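Local coordinates for thioredoxin-like protein (Bacteroides caccae ATCC 43185, PDB 4YOD) that probably acts as a thiol-disulfide oxidoreductase with a thioredoxin fold, although its exact role and partners are unknown, at residues Glu57-Val61 with Leu99-Leu104; Trp39-Ala45 with Thr82-Val88; Cys64-Asn68 with Met111-Phe116. All coordinates share one frame; numbering follows the deposited sequence. Where two conformers were deposited one is given.

Contact 1 of 3, residues Glu57-Val61 with Leu99-Leu104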
loop_
_atom_site.group_PDB
_atom_site.type_symbol
_atom_site.label_atom_id
_atom_site.label_comp_id
_atom_site.label_asym_id
_atom_site.label_seq_id
_atom_site.Cartn_x
_atom_site.Cartn_y
_atom_site.Cartn_z
ATOM N N GLU A 57 15.131 -8.032 -14.024
ATOM C CA GLU A 57 13.807 -7.810 -13.437
ATOM C C GLU A 57 13.403 -9.002 -12.534
ATOM O O GLU A 57 12.840 -8.781 -11.463
ATOM C CB GLU A 57 12.755 -7.543 -14.528
ATOM C CG GLU A 57 11.346 -7.265 -14.016
ATOM C CD GLU A 57 10.416 -6.701 -15.075
ATOM O OE1 GLU A 57 10.876 -6.441 -16.209
ATOM O OE2 GLU A 57 9.220 -6.516 -14.772
ATOM N N GLN A 58 13.736 -10.244 -12.938
ATOM C CA GLN A 58 13.416 -11.410 -12.116
ATOM C C GLN A 58 14.214 -11.373 -10.802
ATOM O O GLN A 58 13.666 -11.731 -9.759
ATOM C CB GLN A 58 13.621 -12.729 -12.873
ATOM C CG GLN A 58 13.091 -13.973 -12.137
ATOM C CD GLN A 58 11.688 -13.820 -11.593
ATOM O OE1 GLN A 58 10.766 -13.353 -12.274
ATOM N NE2 GLN A 58 11.499 -14.221 -10.343
ATOM N N ALA A 59 15.469 -10.873 -10.843
ATOM C CA ALA A 59 16.306 -10.672 -9.653
ATOM C C ALA A 59 15.639 -9.654 -8.707
ATOM O O ALA A 59 15.592 -9.887 -7.494
ATOM C CB ALA A 59 17.693 -10.183 -10.054
ATOM N N TRP A 60 15.060 -8.569 -9.273
ATOM C CA TRP A 60 14.344 -7.547 -8.491
ATOM C C TRP A 60 13.083 -8.154 -7.828
ATOM O O TRP A 60 12.841 -7.890 -6.661
ATOM C CB TRP A 60 13.971 -6.321 -9.337
ATOM C CG TRP A 60 13.201 -5.287 -8.553
ATOM C CD1 TRP A 60 11.844 -5.119 -8.524
ATOM C CD2 TRP A 60 13.738 -4.387 -7.571
ATOM N NE1 TRP A 60 11.506 -4.128 -7.619
ATOM C CE2 TRP A 60 12.652 -3.662 -7.022
ATOM C CE3 TRP A 60 15.045 -4.092 -7.129
ATOM C CZ2 TRP A 60 12.830 -2.660 -6.056
ATOM C CZ3 TRP A 60 15.221 -3.101 -6.179
ATOM C CH2 TRP A 60 14.125 -2.399 -5.649
ATOM N N VAL A 61 12.299 -8.953 -8.578
ATOM C CA VAL A 61 11.075 -9.622 -8.103
ATOM C C VAL A 61 11.415 -10.546 -6.897
ATOM O O VAL A 61 10.732 -10.482 -5.868
ATOM C CB VAL A 61 10.388 -10.387 -9.275
ATOM C CG1 VAL A 61 9.346 -11.410 -8.797
ATOM C CG2 VAL A 61 9.769 -9.414 -10.253
ATOM N N LEU A 99 11.382 -0.151 -11.693
ATOM C CA LEU A 99 10.969 -1.489 -11.244
ATOM C C LEU A 99 10.307 -1.427 -9.856
ATOM O O LEU A 99 9.342 -2.147 -9.619
ATOM C CB LEU A 99 12.148 -2.470 -11.183
ATOM C CG LEU A 99 12.744 -2.969 -12.516
ATOM C CD1 LEU A 99 13.785 -4.011 -12.251
ATOM C CD2 LEU A 99 11.679 -3.560 -13.451
ATOM N N ALA A 100 10.847 -0.584 -8.935
ATOM C CA ALA A 100 10.289 -0.383 -7.582
ATOM C C ALA A 100 8.860 0.152 -7.672
ATOM O O ALA A 100 8.001 -0.335 -6.959
ATOM C CB ALA A 100 11.160 0.568 -6.780
ATOM N N ASP A 101 8.586 1.078 -8.603
ATOM C CA ASP A 101 7.234 1.613 -8.841
ATOM C C ASP A 101 6.331 0.460 -9.350
ATOM O O ASP A 101 5.329 0.122 -8.705
ATOM C CB ASP A 101 7.309 2.787 -9.854
ATOM C CG ASP A 101 6.006 3.435 -10.302
ATOM O OD1 ASP A 101 4.940 3.067 -9.772
ATOM O OD2 ASP A 101 6.062 4.365 -11.128
ATOM N N LYS A 102 6.739 -0.197 -10.458
ATOM C CA LYS A 102 6.001 -1.300 -11.083
ATOM C C LYS A 102 5.563 -2.391 -10.087
ATOM O O LYS A 102 4.433 -2.867 -10.180
ATOM C CB LYS A 102 6.853 -1.944 -12.201
ATOM C CG LYS A 102 6.145 -3.028 -13.000
ATOM C CD LYS A 102 7.012 -3.504 -14.152
ATOM C CE LYS A 102 6.378 -4.650 -14.909
ATOM N NZ LYS A 102 7.224 -5.068 -16.063
ATOM N N TYR A 103 6.430 -2.785 -9.147
ATOM C CA TYR A 103 6.080 -3.881 -8.248
ATOM C C TYR A 103 5.601 -3.453 -6.859
ATOM O O TYR A 103 4.754 -4.139 -6.292
ATOM C CB TYR A 103 7.270 -4.843 -8.115
ATOM C CG TYR A 103 7.461 -5.631 -9.390
ATOM C CD1 TYR A 103 6.640 -6.716 -9.690
ATOM C CD2 TYR A 103 8.406 -5.242 -10.341
ATOM C CE1 TYR A 103 6.761 -7.405 -10.895
ATOM C CE2 TYR A 103 8.553 -5.943 -11.540
ATOM C CZ TYR A 103 7.711 -7.008 -11.819
ATOM O OH TYR A 103 7.820 -7.703 -12.992
ATOM N N LEU A 104 6.143 -2.367 -6.300
ATOM C CA LEU A 104 5.797 -1.983 -4.932
ATOM C C LEU A 104 4.779 -0.867 -4.839
ATOM O O LEU A 104 4.200 -0.710 -3.761
ATOM C CB LEU A 104 7.059 -1.586 -4.125
ATOM C CG LEU A 104 8.213 -2.580 -4.083
ATOM C CD1 LEU A 104 9.493 -1.895 -3.591
ATOM C CD2 LEU A 104 7.861 -3.815 -3.253
#
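Glu57 meets both Lys102 and Tyr103 through a single carboxylate oxygen, at a helix-helix crossing in the all-helical N-terminal part of the chain, where helix 53-66 packs on helix 90-105. The short axes pass 10.9 Å apart at a signed angle of -51°. Lys102 NZ lies 2.8 Å from Glu57 OE2, a salt bridge that uses the syn lone pair of that oxygen. The hydroxyl of Tyr103 donates to the same atom from the anti side, OH to OE2 2.6 Å, and lies 20° out of the carboxylate plane. Two donors on different sides of one oxygen fix the rotation of the carboxylate, and the positive charge of Lys102 probably favours its ionised form.

Beneath this polar group, Trp60 enters the other helix as a knob into the hole made by Leu99, Ala100, Tyr103 and Leu104. Leu99 CB sits over one face of the indole, 3.9 Å from the centroid of its five-membered ring, a CH-pi contact, while Leu99 CD1 packs alongside Trp60 CB. The benzo part reaches farther along the groove, with CZ2 3.7 Å from Ala100 CB. Tyr103 CD2 comes to the indole edge near CD1, the two ring planes inclined to each other.

The phenol ring is held from both faces. Lys102 CG lies over one, and its extended chain continues from there to the carboxylate. Over the other phenol face stands Val61: with CG1 anti to the backbone N (chi1 164°), its second methyl, CG2, is placed 3.8 Å from the Tyr103 ring centroid. Farther out, the backbone of the same tyrosine has a partner of its own, Tyr103 O being hydrogen-bonded to Ser109 OG.

Contact 2 of 3, residues Trp39-Ala45 with Thr82-Val88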
loop_
_atom_site.group_PDB
_atom_site.type_symbol
_atom_site.label_atom_id
_atom_site.label_comp_id
_atom_site.label_asym_id
_atom_site.label_seq_id
_atom_site.Cartn_x
_atom_site.Cartn_y
_atom_site.Cartn_z
ATOM N N TRP A 39 22.664 -8.081 -3.424
ATOM C CA TRP A 39 23.190 -7.387 -4.593
ATOM C C TRP A 39 24.714 -7.255 -4.622
ATOM O O TRP A 39 25.231 -6.546 -5.484
ATOM C CB TRP A 39 22.557 -5.973 -4.653
ATOM C CG TRP A 39 21.059 -5.994 -4.798
ATOM C CD1 TRP A 39 20.140 -5.818 -3.808
ATOM C CD2 TRP A 39 20.311 -6.275 -5.995
ATOM N NE1 TRP A 39 18.865 -5.898 -4.323
ATOM C CE2 TRP A 39 18.939 -6.195 -5.660
ATOM C CE3 TRP A 39 20.669 -6.547 -7.331
ATOM C CZ2 TRP A 39 17.920 -6.379 -6.607
ATOM C CZ3 TRP A 39 19.659 -6.737 -8.270
ATOM C CH2 TRP A 39 18.302 -6.665 -7.903
ATOM N N ASP A 40 25.425 -7.922 -3.704
ATOM C CA ASP A 40 26.884 -7.857 -3.577
ATOM C C ASP A 40 27.665 -8.183 -4.867
ATOM O O ASP A 40 28.729 -7.603 -5.074
ATOM C CB ASP A 40 27.354 -8.827 -2.479
ATOM C CG ASP A 40 27.232 -8.323 -1.049
ATOM O OD1 ASP A 40 26.537 -7.303 -0.830
ATOM O OD2 ASP A 40 27.842 -8.947 -0.146
ATOM N N ASN A 41 27.153 -9.098 -5.716
ATOM C CA ASN A 41 27.859 -9.531 -6.929
ATOM C C ASN A 41 27.364 -8.832 -8.190
ATOM O O ASN A 41 27.686 -9.251 -9.299
ATOM C CB ASN A 41 27.761 -11.047 -7.074
ATOM C CG ASN A 41 28.462 -11.762 -5.952
ATOM O OD1 ASN A 41 29.305 -11.197 -5.243
ATOM N ND2 ASN A 41 28.117 -13.001 -5.746
ATOM N N VAL A 42 26.660 -7.725 -8.014
ATOM C CA VAL A 42 26.112 -6.933 -9.113
ATOM C C VAL A 42 26.932 -5.631 -9.278
ATOM O O VAL A 42 27.317 -5.009 -8.290
ATOM C CB VAL A 42 24.598 -6.670 -8.852
ATOM C CG1 VAL A 42 24.010 -5.642 -9.818
ATOM C CG2 VAL A 42 23.805 -7.982 -8.925
ATOM N N ASN A 43 27.203 -5.251 -10.540
ATOM C CA ASN A 43 27.885 -4.014 -10.920
ATOM C C ASN A 43 26.816 -3.068 -11.412
ATOM O O ASN A 43 26.337 -3.234 -12.543
ATOM C CB ASN A 43 28.952 -4.286 -12.024
ATOM C CG ASN A 43 29.665 -3.031 -12.518
ATOM O OD1 ASN A 43 29.471 -1.922 -12.002
ATOM N ND2 ASN A 43 30.531 -3.184 -13.516
ATOM N N PHE A 44 26.405 -2.091 -10.567
ATOM C CA PHE A 44 25.354 -1.155 -10.960
ATOM C C PHE A 44 25.818 -0.086 -11.989
ATOM O O PHE A 44 24.992 0.683 -12.471
ATOM C CB PHE A 44 24.722 -0.495 -9.745
ATOM C CG PHE A 44 23.813 -1.420 -8.975
ATOM C CD1 PHE A 44 22.719 -2.027 -9.595
ATOM C CD2 PHE A 44 24.034 -1.675 -7.626
ATOM C CE1 PHE A 44 21.857 -2.858 -8.874
ATOM C CE2 PHE A 44 23.165 -2.500 -6.904
ATOM C CZ PHE A 44 22.083 -3.090 -7.533
ATOM N N ALA A 45 27.086 -0.087 -12.364
ATOM C CA ALA A 45 27.616 0.807 -13.399
ATOM C C ALA A 45 27.688 0.077 -14.764
ATOM O O ALA A 45 28.120 0.675 -15.753
ATOM C CB ALA A 45 28.984 1.311 -12.990
ATOM N N THR A 82 20.346 -0.263 -1.322
ATOM C CA THR A 82 20.335 -0.779 -2.708
ATOM C C THR A 82 20.102 0.381 -3.686
ATOM O O THR A 82 20.883 0.515 -4.624
ATOM C CB THR A 82 19.308 -1.905 -2.853
ATOM O OG1 THR A 82 19.719 -2.967 -1.997
ATOM C CG2 THR A 82 19.172 -2.408 -4.278
ATOM N N ILE A 83 19.073 1.225 -3.454
ATOM C CA ILE A 83 18.798 2.386 -4.318
ATOM C C ILE A 83 20.007 3.343 -4.324
ATOM O O ILE A 83 20.402 3.788 -5.403
ATOM C CB ILE A 83 17.467 3.140 -3.962
ATOM C CG1 ILE A 83 16.238 2.180 -3.892
ATOM C CG2 ILE A 83 17.209 4.302 -4.948
ATOM C CD1 ILE A 83 15.918 1.271 -5.154
ATOM N N ASP A 84 20.615 3.616 -3.148
ATOM C CA ASP A 84 21.781 4.516 -3.024
ATOM C C ASP A 84 22.922 4.050 -3.914
ATOM O O ASP A 84 23.578 4.869 -4.561
ATOM C CB ASP A 84 22.269 4.615 -1.572
ATOM C CG ASP A 84 21.383 5.439 -0.642
ATOM O OD1 ASP A 84 20.437 6.089 -1.139
ATOM O OD2 ASP A 84 21.637 5.427 0.585
ATOM N N ARG A 85 23.140 2.731 -3.970
ATOM C CA ARG A 85 24.174 2.125 -4.817
ATOM C C ARG A 85 23.955 2.404 -6.300
ATOM O O ARG A 85 24.926 2.460 -7.039
ATOM C CB ARG A 85 24.219 0.600 -4.610
ATOM C CG ARG A 85 25.014 0.154 -3.373
ATOM C CD ARG A 85 25.289 -1.352 -3.423
ATOM N NE ARG A 85 26.235 -1.685 -4.498
ATOM C CZ ARG A 85 26.412 -2.898 -5.011
ATOM N NH1 ARG A 85 25.723 -3.932 -4.544
ATOM N NH2 ARG A 85 27.278 -3.087 -6.001
ATOM N N THR A 86 22.689 2.558 -6.747
ATOM C CA THR A 86 22.394 2.743 -8.177
ATOM C C THR A 86 22.711 4.172 -8.662
ATOM O O THR A 86 22.708 4.405 -9.864
ATOM C CB THR A 86 20.958 2.328 -8.520
ATOM O OG1 THR A 86 20.057 3.311 -8.058
ATOM C CG2 THR A 86 20.590 0.954 -7.986
ATOM N N ASN A 87 23.019 5.108 -7.735
ATOM C CA ASN A 87 23.424 6.486 -8.039
ATOM C C ASN A 87 24.725 6.528 -8.869
ATOM O O ASN A 87 25.081 7.582 -9.391
ATOM C CB ASN A 87 23.610 7.285 -6.754
ATOM C CG ASN A 87 22.306 7.762 -6.186
ATOM O OD1 ASN A 87 21.546 8.486 -6.831
ATOM N ND2 ASN A 87 22.018 7.381 -4.970
ATOM N N VAL A 88 25.413 5.391 -9.015
ATOM C CA VAL A 88 26.646 5.308 -9.826
ATOM C C VAL A 88 26.360 5.534 -11.335
ATOM O O VAL A 88 27.271 5.879 -12.087
ATOM C CB VAL A 88 27.424 3.986 -9.615
ATOM C CG1 VAL A 88 28.051 3.943 -8.226
ATOM C CG2 VAL A 88 26.539 2.763 -9.863
HETATM O O HOH W 1 28.043 -1.077 -8.188
#
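A type I beta turn, Trp39 to Val42, takes the guanidinium of Arg85 against its backbone. Arg85 NH1 donates to Trp39 O at 2.8 Å with an N-H...O angle of 152°, approaching from above the carbonyl plane; Val42 N, the turn's own donor, reaches that oxygen from the opposite face. Arg85 NH2 bonds to Val42 O at 3.0 Å and also donates to a water that accepts from Phe44 N. A bend at chi3 (69°) turns the end of the arginine toward these carbonyls.

Phe44 CD2 lies 3.7 Å from Arg85 CZ, over the guanidinium face, with the two planes 67° apart. These contacts fasten the loop between helices 27-37 and 53-66 to the C-terminal end of helix 72-85, within the N-terminal helical region. Just past Val42, an Asx turn, Ala45 N to Asn43 OD1, shapes the chain around Phe44.

The phenyl ring is sandwiched: Thr86 CG2 stands over the centre of one face, 4.0 Å from the centroid, and Val42 CG1 covers the opposite face nearer the rim. At the other end of the contact, Thr82 sets CG2 over the Trp39 indole, 3.8 Å from the five-membered-ring centroid, while its OG1 bonds to Ala78 O and Tyr63 OH. Val88 CG2 packs 3.7 Å from Phe44 CB.

Contact 3 of 3, residues Cys64-Asn68 with Met111-Phe116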
loop_
_atom_site.group_PDB
_atom_site.type_symbol
_atom_site.label_atom_id
_atom_site.label_comp_id
_atom_site.label_asym_id
_atom_site.label_seq_id
_atom_site.Cartn_x
_atom_site.Cartn_y
_atom_site.Cartn_z
ATOM N N CYS A 64 12.215 -8.457 -3.746
ATOM C CA CYS A 64 11.007 -7.970 -3.061
ATOM C C CYS A 64 10.369 -9.094 -2.205
ATOM O O CYS A 64 9.849 -8.799 -1.130
ATOM C CB CYS A 64 10.006 -7.388 -4.057
ATOM S SG CYS A 64 10.619 -5.935 -4.957
ATOM N N ASP A 65 10.442 -10.363 -2.663
ATOM C CA ASP A 65 9.897 -11.516 -1.941
ATOM C C ASP A 65 10.668 -11.807 -0.631
ATOM O O ASP A 65 10.043 -12.034 0.411
ATOM C CB ASP A 65 9.898 -12.773 -2.839
ATOM C CG ASP A 65 8.648 -12.966 -3.685
ATOM O OD1 ASP A 65 7.556 -12.529 -3.245
ATOM O OD2 ASP A 65 8.747 -13.609 -4.758
ATOM N N ILE A 66 12.023 -11.812 -0.679
ATOM C CA ILE A 66 12.838 -12.117 0.515
ATOM C C ILE A 66 12.785 -10.981 1.560
ATOM O O ILE A 66 13.005 -11.245 2.743
ATOM C CB ILE A 66 14.294 -12.543 0.203
ATOM C CG1 ILE A 66 15.106 -11.425 -0.476
ATOM C CG2 ILE A 66 14.320 -13.853 -0.602
ATOM C CD1 ILE A 66 16.550 -11.460 -0.197
ATOM N N LEU A 67 12.417 -9.744 1.146
ATOM C CA LEU A 67 12.255 -8.604 2.055
ATOM C C LEU A 67 11.117 -8.824 3.060
ATOM O O LEU A 67 11.117 -8.216 4.135
ATOM C CB LEU A 67 12.008 -7.307 1.279
ATOM C CG LEU A 67 13.191 -6.746 0.489
ATOM C CD1 LEU A 67 12.738 -5.598 -0.380
ATOM C CD2 LEU A 67 14.358 -6.359 1.398
ATOM N N ASN A 68 10.179 -9.720 2.739
ATOM C CA ASN A 68 9.070 -10.051 3.644
ATOM C C ASN A 68 9.492 -10.944 4.819
ATOM O O ASN A 68 8.714 -11.093 5.763
ATOM C CB ASN A 68 7.956 -10.772 2.870
ATOM C CG ASN A 68 7.194 -9.894 1.917
ATOM O OD1 ASN A 68 6.571 -8.914 2.308
ATOM N ND2 ASN A 68 7.174 -10.266 0.655
HETATM N N MSE A 111 2.326 -7.566 -5.419
HETATM C CA MSE A 111 3.484 -7.400 -4.532
HETATM C C MSE A 111 3.549 -5.990 -3.922
HETATM O O MSE A 111 4.511 -5.674 -3.212
HETATM C CB MSE A 111 4.769 -7.653 -5.315
HETATM C CG MSE A 111 4.857 -9.027 -5.909
HETATM SE SE MSE A 111 6.620 -9.126 -6.579
HETATM C CE MSE A 111 7.521 -9.748 -4.997
ATOM N N ARG A 112 2.554 -5.146 -4.225
ATOM C CA ARG A 112 2.463 -3.771 -3.736
ATOM C C ARG A 112 2.637 -3.703 -2.206
ATOM O O ARG A 112 2.045 -4.505 -1.473
ATOM C CB ARG A 112 1.139 -3.108 -4.172
ATOM C CG ARG A 112 -0.136 -3.701 -3.554
ATOM C CD ARG A 112 -1.403 -3.278 -4.283
ATOM N NE ARG A 112 -2.587 -3.940 -3.722
ATOM C CZ ARG A 112 -3.087 -5.095 -4.155
ATOM N NH1 ARG A 112 -2.518 -5.734 -5.170
ATOM N NH2 ARG A 112 -4.156 -5.624 -3.573
ATOM N N ASN A 113 3.497 -2.779 -1.741
ATOM C CA ASN A 113 3.787 -2.586 -0.325
ATOM C C ASN A 113 4.360 -1.204 -0.144
ATOM O O ASN A 113 5.513 -0.937 -0.487
ATOM C CB ASN A 113 4.736 -3.671 0.225
ATOM C CG ASN A 113 4.929 -3.643 1.723
ATOM O OD1 ASN A 113 4.783 -2.620 2.396
ATOM N ND2 ASN A 113 5.286 -4.774 2.280
ATOM N N GLU A 114 3.558 -0.325 0.415
ATOM C CA GLU A 114 3.934 1.066 0.605
ATOM C C GLU A 114 5.069 1.216 1.606
ATOM O O GLU A 114 5.883 2.122 1.441
ATOM C CB GLU A 114 2.728 1.866 1.033
ATOM C CG GLU A 114 2.974 3.347 1.109
ATOM C CD GLU A 114 1.742 4.089 1.573
ATOM O OE1 GLU A 114 0.857 4.317 0.717
ATOM O OE2 GLU A 114 1.652 4.421 2.782
ATOM N N GLU A 115 5.155 0.333 2.605
ATOM C CA GLU A 115 6.262 0.385 3.566
ATOM C C GLU A 115 7.612 0.002 2.889
ATOM O O GLU A 115 8.662 0.416 3.368
ATOM C CB GLU A 115 5.988 -0.484 4.794
ATOM C CG GLU A 115 4.986 0.136 5.779
ATOM C CD GLU A 115 5.288 1.528 6.307
ATOM O OE1 GLU A 115 6.430 1.766 6.766
ATOM O OE2 GLU A 115 4.365 2.376 6.295
ATOM N N PHE A 116 7.586 -0.730 1.759
ATOM C CA PHE A 116 8.836 -1.004 1.048
ATOM C C PHE A 116 9.109 0.106 0.028
ATOM O O PHE A 116 10.259 0.379 -0.290
ATOM C CB PHE A 116 8.795 -2.378 0.353
ATOM C CG PHE A 116 8.730 -3.645 1.186
ATOM C CD1 PHE A 116 8.978 -3.617 2.557
ATOM C CD2 PHE A 116 8.488 -4.877 0.586
ATOM C CE1 PHE A 116 8.928 -4.794 3.316
ATOM C CE2 PHE A 116 8.442 -6.053 1.350
ATOM C CZ PHE A 116 8.650 -5.995 2.707
HETATM O O HOH W 2 5.397 -7.081 0.651
#
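Phe116 reaches Leu67 and Asn68 with the far end of its ring. Its CG is anti to the carbonyl carbon (chi1 -66°), which carries CE2 and CZ to residues 67-68, at the C-terminal side of helix 53-66. Leu67 CB lies 3.8 Å from CE2 in an off-centre CH-pi contact, and Asn68 OD1 stands 3.6 Å from the same carbon, its amide inclined 42° to the ring. Over the centre of one ring face lies Asn113 ND2, 3.4 Å above the plane. Asn113 is the N-cap of helix 114-125, its OD1 accepting weak bonds from Glu115 N and Phe116 N. A water joins the two asparagines, donating to Asn68 OD1 and accepting from Asn113 ND2.

Away from the ring, nearer the start of 64-68, the selenomethionine Met111 is bent at its last torsion (chi3 88°) and sets CE 3.6 Å from Cys64 CB. Replacing Phe116 by an alanine would probably open a gap beside Leu67 and leave the Asn113 amide without the ring beneath it. With no direct hydrogen bond between the segments, the contact rests largely on van der Waals packing, with one water bridging the two asparagine side chains.

How the contacts relate
Followed from the N terminus, the chain meets the first segments in the order 39-45, 57-61 and 64-68, and then their partners in the order 82-88, 99-104 and 111-116. Contact 2 closes its loop first, contact 1 next and contact 3 last; because the segments alternate, every pair crosses and none nests. Contact 2 ties the loop before helix 53-66 to the end of helix 72-85. Contacts 1 and 3 then join successive parts of helix 53-66 to helix 90-105 and the start of helix 114-125. Trp60 CE3 touches Trp39 CZ2 at 3.7 Å, linking contacts 1 and 2, whereas Leu104 O and Asn113 N probably hydrogen-bond between contacts 1 and 3.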